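Local coordinates for protein predicted ATPase of the ABC class (Vibrio vulnificus, PDB 5D6A) that probably binds and hydrolyses ATP as an ABC-class ATPase and is held here with the non-hydrolysable analogue AMP-PNP, at residues 420-425 and 431-436; 514-519 and 557-562; 561-564 and 568-571. All blocks are in the same frame, centred on the assembly; numbering follows the deposited sequence.

Contact 1 (420-425 and 431-436)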
# COMPACT_ATOMS: atom_id res chain seq x y z
N ASP A 420 -8.49 11.82 30.40
CA ASP A 420 -9.72 12.32 31.01
C ASP A 420 -10.68 11.16 31.20
O ASP A 420 -11.26 10.99 32.28
CB ASP A 420 -10.40 13.39 30.14
CG ASP A 420 -9.50 14.57 29.83
OD1 ASP A 420 -8.40 14.35 29.30
OD2 ASP A 420 -9.92 15.72 30.09
N ASN A 421 -10.88 10.38 30.13
CA ASN A 421 -11.76 9.22 30.16
C ASN A 421 -11.08 7.97 29.60
O ASN A 421 -10.24 8.07 28.70
CB ASN A 421 -13.05 9.50 29.38
CG ASN A 421 -13.78 10.72 29.89
OD1 ASN A 421 -13.22 11.82 29.94
ND2 ASN A 421 -15.05 10.56 30.23
N VAL A 422 -11.44 6.81 30.13
CA VAL A 422 -10.86 5.54 29.69
C VAL A 422 -11.96 4.52 29.40
O VAL A 422 -12.75 4.18 30.28
CB VAL A 422 -9.89 4.96 30.74
CG1 VAL A 422 -9.26 3.67 30.23
CG2 VAL A 422 -8.80 5.98 31.07
N ILE A 423 -11.99 4.04 28.16
CA ILE A 423 -12.98 3.06 27.73
C ILE A 423 -12.34 1.69 27.55
O ILE A 423 -11.27 1.58 26.96
CB ILE A 423 -13.62 3.49 26.39
CG1 ILE A 423 -14.35 4.83 26.57
CG2 ILE A 423 -14.57 2.42 25.88
CD1 ILE A 423 -14.86 5.43 25.28
N GLN A 424 -12.99 0.65 28.06
CA GLN A 424 -12.47 -0.70 27.94
C GLN A 424 -13.37 -1.54 27.05
O GLN A 424 -14.59 -1.58 27.25
CB GLN A 424 -12.35 -1.36 29.31
CG GLN A 424 -11.67 -2.73 29.27
CD GLN A 424 -11.66 -3.44 30.61
OE1 GLN A 424 -12.37 -3.06 31.53
NE2 GLN A 424 -10.85 -4.49 30.71
N MSE A 425 -12.78 -2.21 26.07
CA MSE A 425 -13.52 -3.09 25.17
C MSE A 425 -13.40 -4.49 25.73
O MSE A 425 -12.30 -4.94 26.07
CB MSE A 425 -12.97 -3.04 23.75
CG MSE A 425 -13.11 -1.66 23.12
SE MSE A 425 -14.99 -1.07 23.10
CE MSE A 425 -15.65 -2.20 21.63
N LEU A 431 -17.06 -0.27 28.10
CA LEU A 431 -17.16 -0.19 29.55
C LEU A 431 -16.40 1.05 30.02
O LEU A 431 -15.29 1.31 29.54
CB LEU A 431 -16.57 -1.44 30.22
CG LEU A 431 -17.27 -2.78 29.99
CD1 LEU A 431 -16.47 -3.91 30.61
CD2 LEU A 431 -18.69 -2.76 30.56
N ASP A 432 -17.00 1.81 30.92
CA ASP A 432 -16.36 3.01 31.45
C ASP A 432 -15.50 2.60 32.65
O ASP A 432 -16.03 2.27 33.71
CB ASP A 432 -17.40 4.05 31.86
CG ASP A 432 -16.78 5.37 32.31
OD1 ASP A 432 -15.54 5.51 32.24
OD2 ASP A 432 -17.54 6.26 32.73
N VAL A 433 -14.18 2.63 32.47
CA VAL A 433 -13.25 2.24 33.53
C VAL A 433 -12.36 3.40 34.00
O VAL A 433 -11.25 3.17 34.49
CB VAL A 433 -12.38 1.05 33.09
CG1 VAL A 433 -13.25 -0.16 32.79
CG2 VAL A 433 -11.54 1.41 31.87
N THR A 434 -12.85 4.63 33.86
CA THR A 434 -12.09 5.81 34.26
C THR A 434 -11.82 5.80 35.77
O THR A 434 -10.72 6.13 36.21
CB THR A 434 -12.83 7.11 33.89
OG1 THR A 434 -13.15 7.10 32.49
CG2 THR A 434 -11.98 8.33 34.20
N GLU A 435 -12.83 5.42 36.56
CA GLU A 435 -12.70 5.36 38.02
C GLU A 435 -11.62 4.38 38.47
O GLU A 435 -10.72 4.74 39.22
CB GLU A 435 -14.03 4.99 38.68
CG GLU A 435 -15.08 6.09 38.68
CD GLU A 435 -14.75 7.23 39.64
OE1 GLU A 435 -14.02 6.99 40.63
OE2 GLU A 435 -15.26 8.35 39.42
N LYS A 436 -11.70 3.14 37.99
CA LYS A 436 -10.73 2.11 38.35
C LYS A 436 -9.35 2.45 37.79
O LYS A 436 -8.33 2.09 38.37
CB LYS A 436 -11.15 0.73 37.85
CG LYS A 436 -12.55 0.29 38.29
CD LYS A 436 -12.72 0.29 39.80
CE LYS A 436 -14.13 -0.12 40.18
NZ LYS A 436 -14.35 -0.07 41.65

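Contact 2 (514-519 and 557-562)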
# COMPACT_ATOMS: atom_id res chain seq x y z
N TRP A 514 -6.61 18.74 -8.50
CA TRP A 514 -7.16 19.92 -9.16
C TRP A 514 -7.18 21.17 -8.27
O TRP A 514 -7.34 22.28 -8.76
CB TRP A 514 -8.52 19.62 -9.80
CG TRP A 514 -8.34 18.73 -10.99
CD1 TRP A 514 -8.59 17.39 -11.07
CD2 TRP A 514 -7.79 19.11 -12.26
NE1 TRP A 514 -8.26 16.92 -12.32
CE2 TRP A 514 -7.77 17.95 -13.07
CE3 TRP A 514 -7.32 20.32 -12.80
CZ2 TRP A 514 -7.30 17.97 -14.39
CZ3 TRP A 514 -6.86 20.33 -14.11
CH2 TRP A 514 -6.85 19.17 -14.89
N VAL A 515 -6.99 20.97 -6.96
CA VAL A 515 -6.87 22.10 -6.04
C VAL A 515 -5.46 22.64 -6.22
O VAL A 515 -5.24 23.85 -6.28
CB VAL A 515 -7.11 21.70 -4.58
CG1 VAL A 515 -6.68 22.82 -3.63
CG2 VAL A 515 -8.58 21.35 -4.37
N TRP A 516 -4.50 21.72 -6.30
CA TRP A 516 -3.09 22.06 -6.52
C TRP A 516 -2.98 22.88 -7.80
O TRP A 516 -2.29 23.89 -7.85
CB TRP A 516 -2.27 20.78 -6.67
CG TRP A 516 -2.09 19.98 -5.40
CD1 TRP A 516 -2.81 20.10 -4.24
CD2 TRP A 516 -1.23 18.86 -5.22
NE1 TRP A 516 -2.39 19.17 -3.32
CE2 TRP A 516 -1.43 18.39 -3.90
CE3 TRP A 516 -0.29 18.22 -6.03
CZ2 TRP A 516 -0.72 17.31 -3.38
CZ3 TRP A 516 0.41 17.15 -5.51
CH2 TRP A 516 0.19 16.70 -4.20
N TYR A 517 -3.69 22.43 -8.84
CA TYR A 517 -3.71 23.11 -10.13
C TYR A 517 -4.12 24.57 -9.98
O TYR A 517 -3.61 25.44 -10.67
CB TYR A 517 -4.66 22.38 -11.10
CG TYR A 517 -4.75 23.00 -12.48
CD1 TYR A 517 -3.80 22.70 -13.46
CD2 TYR A 517 -5.78 23.88 -12.81
CE1 TYR A 517 -3.87 23.26 -14.72
CE2 TYR A 517 -5.86 24.45 -14.08
CZ TYR A 517 -4.90 24.14 -15.03
OH TYR A 517 -4.98 24.70 -16.28
N GLN A 518 -5.05 24.83 -9.05
CA GLN A 518 -5.52 26.20 -8.81
C GLN A 518 -4.50 27.00 -8.01
O GLN A 518 -4.33 28.20 -8.25
CB GLN A 518 -6.87 26.20 -8.10
CG GLN A 518 -8.00 25.62 -8.95
CD GLN A 518 -9.34 25.67 -8.26
OE1 GLN A 518 -9.51 26.36 -7.25
NE2 GLN A 518 -10.31 24.96 -8.81
N LEU A 519 -3.83 26.35 -7.07
CA LEU A 519 -2.80 27.01 -6.27
C LEU A 519 -1.69 27.50 -7.20
O LEU A 519 -1.11 28.56 -6.98
CB LEU A 519 -2.22 26.06 -5.22
CG LEU A 519 -3.15 25.53 -4.13
CD1 LEU A 519 -2.44 24.49 -3.28
CD2 LEU A 519 -3.69 26.66 -3.26
N ILE A 557 -7.44 19.83 5.16
CA ILE A 557 -6.36 19.16 5.87
C ILE A 557 -5.77 18.01 5.05
O ILE A 557 -4.59 17.72 5.15
CB ILE A 557 -6.83 18.66 7.27
CG1 ILE A 557 -5.63 18.21 8.11
CG2 ILE A 557 -7.87 17.55 7.14
CD1 ILE A 557 -5.98 17.82 9.53
N ASP A 558 -6.60 17.37 4.23
CA ASP A 558 -6.12 16.27 3.38
C ASP A 558 -5.29 16.79 2.19
O ASP A 558 -4.32 16.16 1.79
CB ASP A 558 -7.28 15.40 2.91
CG ASP A 558 -7.90 14.58 4.04
OD1 ASP A 558 -7.19 14.27 5.02
OD2 ASP A 558 -9.10 14.24 3.94
N VAL A 559 -5.68 17.94 1.64
CA VAL A 559 -4.95 18.55 0.53
C VAL A 559 -3.54 18.88 1.02
O VAL A 559 -2.55 18.65 0.31
CB VAL A 559 -5.63 19.83 0.03
CG1 VAL A 559 -4.80 20.49 -1.07
CG2 VAL A 559 -7.03 19.53 -0.49
N MSE A 560 -3.46 19.42 2.24
CA MSE A 560 -2.18 19.77 2.86
C MSE A 560 -1.39 18.51 3.11
O MSE A 560 -0.21 18.44 2.78
CB MSE A 560 -2.39 20.48 4.20
CG MSE A 560 -2.84 21.93 4.04
SE MSE A 560 -1.52 22.95 2.98
CE MSE A 560 0.04 22.78 4.16
N ALA A 561 -2.05 17.51 3.68
CA ALA A 561 -1.40 16.24 3.96
C ALA A 561 -0.74 15.68 2.70
O ALA A 561 0.42 15.26 2.73
CB ALA A 561 -2.40 15.24 4.52
N ALA A 562 -1.48 15.69 1.59
CA ALA A 562 -0.96 15.20 0.32
C ALA A 562 0.19 16.07 -0.16
O ALA A 562 1.20 15.59 -0.67
CB ALA A 562 -2.06 15.17 -0.73

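Contact 3 (561-564 and 568-571)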
# COMPACT_ATOMS: atom_id res chain seq x y z
N ALA A 561 -2.05 17.51 3.68
CA ALA A 561 -1.40 16.24 3.96
C ALA A 561 -0.74 15.68 2.70
O ALA A 561 0.42 15.26 2.73
CB ALA A 561 -2.40 15.24 4.52
N ALA A 562 -1.48 15.69 1.59
CA ALA A 562 -0.96 15.20 0.32
C ALA A 562 0.19 16.07 -0.16
O ALA A 562 1.20 15.59 -0.67
CB ALA A 562 -2.06 15.17 -0.73
N LEU A 563 0.03 17.38 0.03
CA LEU A 563 1.02 18.36 -0.38
C LEU A 563 2.29 18.26 0.47
O LEU A 563 3.39 18.49 -0.03
CB LEU A 563 0.40 19.75 -0.31
CG LEU A 563 1.07 20.92 -1.03
CD1 LEU A 563 1.32 20.61 -2.50
CD2 LEU A 563 0.17 22.15 -0.90
N ASN A 564 2.13 17.91 1.75
CA ASN A 564 3.26 17.74 2.67
C ASN A 564 4.13 16.55 2.28
O ASN A 564 5.27 16.45 2.71
CB ASN A 564 2.78 17.53 4.11
CG ASN A 564 2.12 18.77 4.70
OD1 ASN A 564 2.35 19.89 4.25
ND2 ASN A 564 1.30 18.57 5.72
N LYS A 568 8.51 17.66 -4.32
CA LYS A 568 8.96 18.90 -4.95
C LYS A 568 8.37 20.15 -4.28
O LYS A 568 8.84 21.26 -4.52
CB LYS A 568 8.58 18.92 -6.43
CG LYS A 568 9.17 17.79 -7.27
CD LYS A 568 10.68 17.87 -7.37
CE LYS A 568 11.22 16.80 -8.30
NZ LYS A 568 12.70 16.85 -8.43
N SER A 569 7.34 19.97 -3.45
CA SER A 569 6.72 21.11 -2.77
C SER A 569 7.75 22.03 -2.12
O SER A 569 8.68 21.56 -1.47
CB SER A 569 5.74 20.62 -1.70
OG SER A 569 4.64 19.94 -2.27
N GLN A 570 7.56 23.33 -2.30
CA GLN A 570 8.45 24.32 -1.71
C GLN A 570 7.77 25.06 -0.55
O GLN A 570 6.84 25.85 -0.76
CB GLN A 570 8.93 25.34 -2.75
CG GLN A 570 9.84 24.77 -3.82
CD GLN A 570 10.49 25.86 -4.67
OE1 GLN A 570 10.48 27.04 -4.32
NE2 GLN A 570 11.07 25.46 -5.80
N PHE A 571 8.24 24.78 0.66
CA PHE A 571 7.75 25.42 1.87
C PHE A 571 8.90 26.21 2.48
O PHE A 571 10.07 25.87 2.27
CB PHE A 571 7.29 24.39 2.91
CG PHE A 571 5.99 23.72 2.58
CD1 PHE A 571 4.78 24.26 3.02
CD2 PHE A 571 5.96 22.52 1.88
CE1 PHE A 571 3.58 23.63 2.74
CE2 PHE A 571 4.76 21.89 1.60
CZ PHE A 571 3.56 22.45 2.03

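Contact 1 (420-425 and 431-436)
T434 presents its hydroxyl to the backbone amide of V422, whose N lies 2.9 Å from OG1 of T434, with the N-H pointing almost straight at it (166°). With OG1 anti to its carbonyl carbon (chi1 -54°), the methyl CG2 of T434 is left to rest against O of D420. The hydroxyl also donates: OG1 of T434 is 2.9 Å from OD1 of D432, while the amide N of T434 meets the same OD1 from above the carboxylate plane, closing an Asx turn. Threonine suits the place because one oxygen can accept and donate at once; the other carboxylate oxygen of D432 is bonded to S238.

Strands 421-425 and 430-432 form a beta hairpin at one edge of the mixed sheet of the P-loop domain, 430-432 being outermost within this chain, and V433 is the N-cap of helix 434-443. The backbones are laced by N of V433 to O of V422 (3.0 Å) and N of Q424 to O of L431 (2.8 Å), with a weak return bond from N of L431 to O of Q424.

V433 crosses two side chains at about a right angle. Its CG2 meets CG1 of V422 at 3.6 Å, and its CG1 lies 3.8 Å from CB of Q424. The extended chain of Q424 (chi1 -174°) carries OE1 past that same methyl and also packs on V380 of the second subunit.

Contact 2 (514-519 and 557-562)
V515 and W516 of helix 506-519 meet V559 and A562 of helix 556-564 in a nearly perpendicular helix-helix packing within the MRB1590 C-terminal domain. The short segments cross at -79°, and their axes come no nearer than 11.1 Å, a wide spacing bridged mainly by the indole of W516. At so steep an angle the meeting is confined to a few residues.

Aliphatic contact is made by the two valines, whose side chains approach obliquely with CG1 of V515 3.9 Å from CG1 of V559. In both, CG1 stands anti to the backbone N (chi1 167° in V515), and these are the methyls that touch. Small branched residues fit here, where other parts of the domain close in: M545 packs on V515 and I533 on V559.

The aromatic contacts are made by the edge of the indole. CG1 of V559 lies in the plane of the W516 ring, 3.6 Å from NE1. Farther along the rim, the benzo part reaches A562, where a bare methyl lets the flat edge come close to the helix backbone. F490 packs edge-to-face with the same indole.

No hydrogen bond joins the two segments; each helix keeps its own backbone bonds, as from N of L519 to O of V515. CZ2 of W516 lies 3.7 Å from CB of A562 and about as near that residue's carbonyl carbon.

Contact 3 (561-564 and 568-571)
The loop that leads out of helix 556-564 toward strand 571-572 is tied back to the helix by S569, whose hydroxyl donates to the backbone of L563. OG of S569 lies 2.9 Å from O of L563, in the carbonyl plane and on a lone pair, with a C=O...donor angle of 141°. Serine suits the place because its short side chain, pointing toward the helix, carries a donor to that carbonyl. OG also packs against CD1 of L563 and has a second, weak hydrogen bond to O of M566.

Within the MRB1590 C-terminal domain this return of the chain brings the ring of F571 against the last part of the helix, at L563 and N564, with L464 of strand 463-465 packing against both F571 and L563. The ring turns an edge to the backbone, its CE2 4.0 Å from O of L563, and its CZ is 4.2 Å from CG of the leucine.

N564 crosses F571 at about a right angle, with amide and ring planes 57° apart. Its side chain starts out away from 568-571, but with CG anti to the carbonyl carbon (chi1 -68°) the amide comes round to put OD1 3.6 Å from CZ of F571. That oxygen accepts a hydrogen bond from R462, which also makes a cation-pi contact with the F571 ring and probably helps to hold both side chains.

In the fold
Contacts 2 and 3 lie in the buried interior of the C-terminal domain and use helix 556-564 in common, sharing A561 and A562. They touch directly: CZ2 of W516 packs 3.5 Å from N of L563, so the indole that spaces the crossed helices also abuts the residue that receives the serine. Contact 1 stands apart in the P-loop domain, about 39 Å from either by centres, and is only partly buried. Its chemistry differs accordingly: a hairpin at a sheet edge is held by backbone bonds and by a backbone amide on a threonine hydroxyl, which an aspartate of the same segment helps to place, contact 2 by apolar packing alone, and contact 3 by one hydrogen bond beside an aromatic ring.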